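Local coordinates for protein peroxiredoxin (Clostridioides difficile, PDB 6TSB) that carries a GH18 chitinase domain, the part given here, that hydrolyses chitin, joined in the full-length spore coat protein to a probable thiol-specific peroxidase, at residues G133-W138 and S176-G181. Numbering follows the deposited sequence.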
ATOM      1  N   GLY A 133       2.215  32.065  24.729  1.00 42.43           N
ATOM      2  CA  GLY A 133       3.395  31.769  25.544  1.00 42.72           C
ATOM      3  C   GLY A 133       4.586  31.397  24.700  1.00 41.07           C
ATOM      4  O   GLY A 133       4.704  31.888  23.582  1.00 38.12           O
ATOM      5  N   ILE A 134       5.430  30.522  25.227  1.00 38.58           N
ATOM      6  CA  ILE A 134       6.813  30.353  24.712  1.00 42.64           C
ATOM      7  C   ILE A 134       7.188  28.875  24.743  1.00 38.40           C
ATOM      8  O   ILE A 134       6.674  28.116  25.608  1.00 39.81           O
ATOM      9  CB  ILE A 134       7.785  31.274  25.507  1.00 46.27           C
ATOM     10  CG1 ILE A 134       9.003  31.646  24.662  1.00 52.71           C
ATOM     11  CG2 ILE A 134       8.193  30.711  26.867  1.00 40.03           C
ATOM     12  CD1 ILE A 134       8.756  32.851  23.784  1.00 56.91           C
ATOM     13  N   ASP A 135       8.065  28.495  23.825  1.00 38.66           N
ATOM     14  CA  ASP A 135       8.607  27.130  23.714  1.00 39.61           C
ATOM     15  C   ASP A 135      10.120  27.276  23.763  1.00 40.65           C
ATOM     16  O   ASP A 135      10.618  28.183  23.065  1.00 41.87           O
ATOM     17  CB  ASP A 135       8.114  26.471  22.424  1.00 43.32           C
ATOM     18  CG  ASP A 135       8.594  25.033  22.274  1.00 46.14           C
ATOM     19  OD1 ASP A 135       8.411  24.273  23.228  1.00 41.59           O
ATOM     20  OD2 ASP A 135       9.136  24.687  21.204  1.00 46.43           O
ATOM     21  N   ILE A 136      10.830  26.438  24.520  1.00 36.96           N
ATOM     22  CA  ILE A 136      12.314  26.568  24.622  1.00 35.27           C
ATOM     23  C   ILE A 136      12.967  25.428  23.876  1.00 34.47           C
ATOM     24  O   ILE A 136      12.643  24.295  24.180  1.00 43.38           O
ATOM     25  CB  ILE A 136      12.730  26.639  26.091  1.00 39.62           C
ATOM     26  CG1 ILE A 136      11.992  27.778  26.800  1.00 38.38           C
ATOM     27  CG2 ILE A 136      14.242  26.757  26.207  1.00 40.86           C
ATOM     28  CD1 ILE A 136      12.354  29.145  26.289  1.00 35.31           C
ATOM     29  N   ASP A 137      13.794  25.718  22.873  1.00 41.66           N
ATOM     30  CA  ASP A 137      14.413  24.689  22.002  1.00 41.55           C
ATOM     31  C   ASP A 137      15.927  24.741  22.156  1.00 41.01           C
ATOM     32  O   ASP A 137      16.630  24.960  21.173  1.00 38.69           O
ATOM     33  CB  ASP A 137      14.052  24.793  20.524  1.00 49.88           C
ATOM     34  CG  ASP A 137      12.589  24.530  20.217  1.00 55.23           C
ATOM     35  OD1 ASP A 137      11.754  24.882  21.070  1.00 53.89           O
ATOM     36  OD2 ASP A 137      12.300  23.989  19.103  1.00 66.39           O
ATOM     37  N   TRP A 138      16.397  24.370  23.337  1.00 43.48           N
ATOM     38  CA  TRP A 138      17.839  24.182  23.617  1.00 42.91           C
ATOM     39  C   TRP A 138      18.239  22.766  23.188  1.00 45.68           C
ATOM     40  O   TRP A 138      17.700  21.792  23.766  1.00 45.20           O
ATOM     41  CB  TRP A 138      18.051  24.480  25.099  1.00 43.64           C
ATOM     42  CG  TRP A 138      19.466  24.522  25.556  1.00 39.42           C
ATOM     43  CD1 TRP A 138      20.598  24.236  24.852  1.00 39.29           C
ATOM     44  CD2 TRP A 138      19.872  24.811  26.896  1.00 38.74           C
ATOM     45  NE1 TRP A 138      21.690  24.371  25.662  1.00 42.88           N
ATOM     46  CE2 TRP A 138      21.274  24.735  26.920  1.00 42.15           C
ATOM     47  CE3 TRP A 138      19.182  25.184  28.056  1.00 41.96           C
ATOM     48  CZ2 TRP A 138      22.000  24.974  28.091  1.00 46.36           C
ATOM     49  CZ3 TRP A 138      19.897  25.439  29.204  1.00 45.36           C
ATOM     50  CH2 TRP A 138      21.289  25.324  29.222  1.00 45.32           C
ATOM     51  N   SER A 176       6.744  25.468  27.248  1.00 34.71           N
ATOM     52  CA  SER A 176       7.030  24.120  26.744  1.00 38.39           C
ATOM     53  C   SER A 176       8.517  24.036  26.435  1.00 36.58           C
ATOM     54  O   SER A 176       9.169  25.060  26.315  1.00 40.02           O
ATOM     55  CB  SER A 176       6.171  23.776  25.543  1.00 39.64           C
ATOM     56  OG  SER A 176       6.463  24.617  24.415  1.00 42.42           O
ATOM     57  N   VAL A 177       9.011  22.825  26.327  1.00 36.21           N
ATOM     58  CA  VAL A 177      10.439  22.522  26.112  1.00 36.89           C
ATOM     59  C   VAL A 177      10.423  21.476  25.021  1.00 37.68           C
ATOM     60  O   VAL A 177       9.596  20.571  25.106  1.00 42.51           O
ATOM     61  CB  VAL A 177      11.043  21.999  27.423  1.00 43.44           C
ATOM     62  CG1 VAL A 177      12.381  21.303  27.211  1.00 44.43           C
ATOM     63  CG2 VAL A 177      11.146  23.125  28.441  1.00 46.82           C
ATOM     64  N   ALA A 178      11.251  21.659  24.014  1.00 41.99           N
ATOM     65  CA  ALA A 178      11.494  20.681  22.946  1.00 42.93           C
ATOM     66  C   ALA A 178      12.673  19.837  23.390  1.00 43.07           C
ATOM     67  O   ALA A 178      13.721  20.449  23.686  1.00 46.05           O
ATOM     68  CB  ALA A 178      11.804  21.380  21.639  1.00 42.94           C
ATOM     69  N   GLY A 179      12.500  18.514  23.417  1.00 43.99           N
ATOM     70  CA  GLY A 179      13.584  17.565  23.722  1.00 46.62           C
ATOM     71  C   GLY A 179      13.308  16.162  23.211  1.00 47.40           C
ATOM     72  O   GLY A 179      12.284  15.958  22.565  1.00 42.42           O
ATOM     73  N   THR A 180      14.243  15.246  23.454  1.00 51.77           N
ATOM     74  CA  THR A 180      14.148  13.825  23.066  1.00 51.01           C
ATOM     75  C   THR A 180      13.873  13.020  24.329  1.00 54.92           C
ATOM     76  O   THR A 180      13.833  13.618  25.433  1.00 53.66           O
ATOM     77  CB  THR A 180      15.414  13.382  22.337  1.00 56.45           C
ATOM     78  OG1 THR A 180      16.438  13.308  23.323  1.00 58.86           O
ATOM     79  CG2 THR A 180      15.805  14.328  21.223  1.00 54.94           C
ATOM     80  N   GLY A 181      13.627  11.724  24.153  1.00 55.09           N
ATOM     81  CA  GLY A 181      13.350  10.790  25.251  1.00 51.81           C
ATOM     82  C   GLY A 181      14.479   9.795  25.386  1.00 47.84           C
ATOM     83  O   GLY A 181      14.277   8.788  26.081  1.00 55.54           O
TER
HETATM   84  O   HOH W   1      14.829  23.093  25.262  1.00 39.98           O
HETATM   85  O   HOH W   2      15.854  20.437  25.465  1.00 49.19           O
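Strands 133-137 and 174-179 pair in parallel, Asp135 beside Ser176 and Ile136 beside Val177. Three backbone hydrogen bonds form the ladder: Ser176 N to Ile134 O (3.1 Å), Ile136 N to Ser176 O (2.8 Å) and, nearly straight at 171°, Ala178 N to Ile136 O (3.0 Å). Beyond Ala178 the strands separate and water takes over: one molecule accepts from Trp138 N (2.8 Å) and also reaches Ile136 O and Ala178 O, while a second links Trp138 O with Ala178 O.

Among the side chains, Ser176 OG donates to Asp135 OD1. Asp135 holds CG anti to its own N (chi1 -178°), which carries the carboxylate along the sheet face to that hydroxyl; the modelled 2.3 Å between OG and OD1 is too short to be taken literally. Farther along, the Ala178 methyl lies against the carboxylate of Asp137, 3.5 Å from CB to CG. The aspartates belong to the DxDxE signature of GH18 chitinases, here DIDWE, on a barrel strand.

Tyr41 OH binds Asp135 OD2, and Trp174 NE1 binds Ser176 OG. On the other face Ile136 and Val177 pack under helix 154-169, the crossover of this beta-alpha-beta unit, while strands 92-98 and 201-204 flank the pair in the TIM barrel.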